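Putative SnoaL-like polyketide cyclase (Shewanella denitrificans, PDB 3LZA) is of uncharacterised function but has a SnoaL-like, NTF2-type fold, and may act as a lyase or cyclase of the polyketide cyclase kind. Local coordinates at residues K98-P108 and D130-Q141. Numbering follows the deposited sequence. Where two conformers were deposited one is given.
Sequences KPGKIIDIAIP and DYQTMSDQLQSQ
Gln137, on the C-terminal helix 131-139, and Gln141, the last residue of the chain, each clasp one strand residue, Ala106 and Asp104, by its backbone. In this NTF2-type fold the helix runs back antiparallel along strand 102-108, at an axis angle of 162°, and takes up backbone groups that strand 80-93, pairing through Ile103, Ile105 and Ile107, does not use. The Gln137 amide faces Ala106. Its OE1 accepts from Ala106 N at 2.8 Å, in the carbonyl plane and on a lone pair. Its NE2 donates to Ala106 O at 2.8 Å, with that oxygen close to the amide plane. The chain is extended beyond CG (chi2 170°), which carries the amide from the helix to the strand. A leucine here would probably leave Ala106 N and O without these partners and weaken the hold of the helix on the middle of the strand. Gln141 repeats the clasp at Asp104, less evenly. Asp104 N reaches a lone pair of Gln141 OE1 at 3.0 Å, while Gln141 NE2 approaches Asp104 O from above the carbonyl plane. The Asp104 carboxylate turns to His88 and Arg90 instead.

Beside the clasps lies an apolar row. Leu138 CD2 fits between the CG2 methyls of Ile103 and Ile105, and Phe96 also packs on Leu138. Selenomethionine Met134 meets Ile105 CD1 with its CG at 3.9 Å, and lies alongside Ile107 in one of that residue's two conformers. At the helix start, Asp130 N donates to Pro108 O, and Asp130 OD1 caps Thr133 N. Asp130 OD2 also bonds His73 of the second subunit, so this end meets the dimer partner. At the other end Lys101 NZ forms a salt bridge to Gln141 OXT, in which the hydrogen bond is weak, and Lys98 NZ donates to Gln141 O at 2.9 Å, from above the carboxylate plane.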
loop_
_atom_site.group_PDB
_atom_site.type_symbol
_atom_site.label_atom_id
_atom_site.label_comp_id
_atom_site.label_asym_id
_atom_site.label_seq_id
_atom_site.Cartn_x
_atom_site.Cartn_y
_atom_site.Cartn_z
ATOM N N LYS A 98 24.574 -7.786 12.439
ATOM C CA LYS A 98 25.828 -7.083 12.195
ATOM C C LYS A 98 26.373 -6.444 13.480
ATOM O O LYS A 98 26.444 -5.210 13.600
ATOM C CB LYS A 98 25.624 -6.001 11.121
ATOM C CG LYS A 98 24.884 -6.464 9.855
ATOM C CD LYS A 98 25.855 -7.061 8.884
ATOM C CE LYS A 98 25.199 -7.868 7.798
ATOM N NZ LYS A 98 26.305 -8.412 6.939
ATOM N N PRO A 99 26.781 -7.276 14.445
ATOM C CA PRO A 99 27.367 -6.732 15.666
ATOM C C PRO A 99 28.637 -5.982 15.365
ATOM O O PRO A 99 29.383 -6.358 14.431
ATOM C CB PRO A 99 27.695 -7.977 16.520
ATOM C CG PRO A 99 27.504 -9.148 15.647
ATOM C CD PRO A 99 26.983 -8.737 14.321
ATOM N N GLY A 100 28.911 -4.964 16.182
ATOM C CA GLY A 100 30.164 -4.229 16.124
ATOM C C GLY A 100 30.189 -3.179 15.025
ATOM O O GLY A 100 31.257 -2.611 14.752
ATOM N N LYS A 101 29.021 -2.935 14.405
ATOM C CA LYS A 101 28.879 -2.025 13.264
ATOM C C LYS A 101 27.647 -1.151 13.437
ATOM O O LYS A 101 26.700 -1.542 14.099
ATOM C CB LYS A 101 28.711 -2.801 11.949
ATOM C CG LYS A 101 29.874 -3.694 11.542
ATOM C CD LYS A 101 29.489 -4.580 10.340
ATOM C CE LYS A 101 30.724 -5.255 9.707
ATOM N NZ LYS A 101 30.384 -6.558 9.046
ATOM N N ILE A 102 27.695 0.035 12.835
ATOM C CA ILE A 102 26.569 0.915 12.720
ATOM C C ILE A 102 26.033 0.681 11.299
ATOM O O ILE A 102 26.738 0.932 10.302
ATOM C CB ILE A 102 26.988 2.395 12.878
ATOM C CG1 ILE A 102 27.696 2.610 14.223
ATOM C CG2 ILE A 102 25.751 3.334 12.669
ATOM C CD1 ILE A 102 26.684 2.466 15.435
ATOM N N ILE A 103 24.816 0.171 11.200
ATOM C CA ILE A 103 24.225 -0.114 9.896
ATOM C C ILE A 103 23.465 1.101 9.430
ATOM O O ILE A 103 23.104 1.948 10.236
ATOM C CB ILE A 103 23.361 -1.408 9.847
ATOM C CG1 ILE A 103 22.259 -1.443 10.875
ATOM C CG2 ILE A 103 24.246 -2.635 10.072
ATOM C CD1 ILE A 103 21.021 -0.613 10.517
ATOM N N ASP A 104 23.255 1.190 8.128
ATOM C CA ASP A 104 22.499 2.305 7.553
ATOM C C ASP A 104 21.656 1.761 6.385
ATOM O O ASP A 104 22.208 1.250 5.399
ATOM C CB ASP A 104 23.527 3.366 7.071
ATOM C CG ASP A 104 22.900 4.783 6.887
ATOM O OD1 ASP A 104 22.190 5.005 5.884
ATOM O OD2 ASP A 104 23.173 5.702 7.692
ATOM N N ILE A 105 20.342 1.889 6.467
ATOM C CA ILE A 105 19.455 1.259 5.479
ATOM C C ILE A 105 18.348 2.223 5.067
ATOM O O ILE A 105 17.989 3.125 5.828
ATOM C CB ILE A 105 18.836 -0.063 5.996
ATOM C CG1 ILE A 105 18.138 0.152 7.345
ATOM C CG2 ILE A 105 19.909 -1.163 6.033
ATOM C CD1 ILE A 105 17.612 -1.120 8.083
ATOM N N ALA A 106 17.857 2.060 3.834
ATOM C CA ALA A 106 16.799 2.919 3.286
ATOM C C ALA A 106 15.848 1.938 2.647
ATOM O O ALA A 106 16.186 1.378 1.606
ATOM C CB ALA A 106 17.343 3.898 2.247
ATOM N N ILE A 107 14.695 1.737 3.310
ATOM C CA ILE A 107 13.717 0.685 2.999
ATOM C C ILE A 107 12.460 1.254 2.336
ATOM O O ILE A 107 11.702 1.959 2.991
ATOM C CB ILE A 107 13.248 -0.037 4.311
ATOM C CG1 ILE A 107 14.418 -0.401 5.228
ATOM C CG2 ILE A 107 12.457 -1.322 3.989
ATOM C CD1 ILE A 107 13.991 -1.228 6.412
ATOM N N PRO A 108 12.204 0.922 1.054
ATOM C CA PRO A 108 10.926 1.374 0.477
ATOM C C PRO A 108 9.764 0.791 1.242
ATOM O O PRO A 108 9.810 -0.362 1.641
ATOM C CB PRO A 108 10.947 0.733 -0.899
ATOM C CG PRO A 108 12.420 0.754 -1.243
ATOM C CD PRO A 108 13.091 0.374 0.026
ATOM N N ASP A 130 9.675 -3.267 1.882
ATOM C CA ASP A 130 10.521 -3.967 0.916
ATOM C C ASP A 130 11.748 -4.597 1.623
ATOM O O ASP A 130 12.859 -4.055 1.605
ATOM C CB ASP A 130 10.927 -3.008 -0.206
ATOM C CG ASP A 130 11.788 -3.617 -1.275
ATOM O OD1 ASP A 130 12.076 -4.841 -1.295
ATOM O OD2 ASP A 130 12.239 -2.818 -2.127
ATOM N N TYR A 131 11.509 -5.729 2.268
ATOM C CA TYR A 131 12.568 -6.425 3.027
ATOM C C TYR A 131 13.670 -7.029 2.167
ATOM O O TYR A 131 14.812 -7.143 2.644
ATOM C CB TYR A 131 11.976 -7.482 3.964
ATOM C CG TYR A 131 11.196 -6.918 5.092
ATOM C CD1 TYR A 131 11.818 -6.107 6.043
ATOM C CD2 TYR A 131 9.822 -7.175 5.226
ATOM C CE1 TYR A 131 11.117 -5.551 7.092
ATOM C CE2 TYR A 131 9.098 -6.614 6.284
ATOM C CZ TYR A 131 9.770 -5.830 7.223
ATOM O OH TYR A 131 9.125 -5.270 8.275
ATOM N N GLN A 132 13.408 -7.362 0.908
ATOM C CA GLN A 132 14.525 -7.773 0.042
ATOM C C GLN A 132 15.546 -6.640 -0.176
ATOM O O GLN A 132 16.759 -6.896 -0.175
ATOM C CB GLN A 132 14.068 -8.368 -1.309
ATOM C CG GLN A 132 15.191 -9.042 -2.096
ATOM C CD GLN A 132 15.789 -10.248 -1.370
ATOM O OE1 GLN A 132 15.071 -11.165 -0.990
ATOM N NE2 GLN A 132 17.084 -10.217 -1.135
ATOM N N THR A 133 15.073 -5.396 -0.361
ATOM C CA THR A 133 15.991 -4.256 -0.533
ATOM C C THR A 133 16.814 -4.096 0.766
ATOM O O THR A 133 18.031 -3.877 0.725
ATOM C CB THR A 133 15.204 -2.954 -0.916
ATOM O OG1 THR A 133 14.671 -3.106 -2.239
ATOM C CG2 THR A 133 16.100 -1.750 -0.920
HETATM N N MSE A 134 16.181 -4.306 1.918
HETATM C CA MSE A 134 16.897 -4.207 3.205
HETATM C C MSE A 134 17.988 -5.265 3.296
HETATM O O MSE A 134 19.117 -4.969 3.681
HETATM C CB MSE A 134 15.942 -4.391 4.401
HETATM C CG MSE A 134 16.592 -4.084 5.753
HETATM SE SE MSE A 134 15.322 -4.416 7.157
HETATM C CE MSE A 134 15.689 -6.227 7.225
ATOM N N SER A 135 17.633 -6.495 2.955
ATOM C CA SER A 135 18.568 -7.605 2.966
ATOM C C SER A 135 19.737 -7.333 2.048
ATOM O O SER A 135 20.868 -7.571 2.442
ATOM C CB SER A 135 17.898 -8.906 2.526
ATOM O OG SER A 135 18.797 -9.991 2.694
ATOM N N ASP A 136 19.461 -6.862 0.826
ATOM C CA ASP A 136 20.521 -6.550 -0.137
ATOM C C ASP A 136 21.519 -5.522 0.444
ATOM O O ASP A 136 22.736 -5.635 0.276
ATOM C CB ASP A 136 19.936 -5.965 -1.440
ATOM C CG ASP A 136 19.146 -6.986 -2.285
ATOM O OD1 ASP A 136 19.337 -8.224 -2.156
ATOM O OD2 ASP A 136 18.345 -6.528 -3.116
ATOM N N GLN A 137 20.992 -4.472 1.029
ATOM C CA GLN A 137 21.823 -3.432 1.658
ATOM C C GLN A 137 22.657 -3.974 2.828
ATOM O O GLN A 137 23.876 -3.735 2.908
ATOM C CB GLN A 137 20.949 -2.242 2.123
ATOM C CG GLN A 137 20.420 -1.308 1.021
ATOM C CD GLN A 137 19.404 -0.322 1.521
ATOM O OE1 GLN A 137 19.465 0.102 2.664
ATOM N NE2 GLN A 137 18.437 0.070 0.659
ATOM N N LEU A 138 22.020 -4.707 3.730
ATOM C CA LEU A 138 22.749 -5.349 4.836
ATOM C C LEU A 138 23.840 -6.342 4.409
ATOM O O LEU A 138 24.881 -6.418 5.072
ATOM C CB LEU A 138 21.773 -6.000 5.836
ATOM C CG LEU A 138 20.894 -5.086 6.682
ATOM C CD1 LEU A 138 19.913 -5.843 7.488
ATOM C CD2 LEU A 138 21.767 -4.238 7.630
ATOM N N GLN A 139 23.651 -7.086 3.302
ATOM C CA GLN A 139 24.698 -8.018 2.807
ATOM C C GLN A 139 26.008 -7.306 2.456
ATOM O O GLN A 139 27.068 -7.904 2.564
ATOM C CB GLN A 139 24.228 -8.798 1.579
ATOM C CG GLN A 139 23.214 -9.865 1.864
ATOM C CD GLN A 139 22.598 -10.439 0.588
ATOM O OE1 GLN A 139 23.282 -10.632 -0.421
ATOM N NE2 GLN A 139 21.293 -10.684 0.629
ATOM N N SER A 140 25.918 -6.050 2.004
ATOM C CA SER A 140 27.096 -5.233 1.669
ATOM C C SER A 140 27.754 -4.553 2.881
ATOM O O SER A 140 28.859 -3.994 2.761
ATOM C CB SER A 140 26.742 -4.169 0.605
ATOM O OG SER A 140 25.855 -3.136 1.074
ATOM N N GLN A 141 27.102 -4.620 4.044
ATOM C CA GLN A 141 27.629 -4.002 5.257
ATOM C C GLN A 141 28.208 -5.038 6.226
ATOM O O GLN A 141 28.093 -6.259 6.035
ATOM C CB GLN A 141 26.545 -3.152 5.927
ATOM C CG GLN A 141 26.034 -2.013 5.038
ATOM C CD GLN A 141 24.904 -1.236 5.669
ATOM O OE1 GLN A 141 25.010 -0.786 6.813
ATOM N NE2 GLN A 141 23.806 -1.084 4.939
ATOM O OXT GLN A 141 28.839 -4.661 7.217
HETATM O O HOH W 1 27.408 -0.208 7.850
HETATM O O HOH W 2 22.446 1.535 2.574
#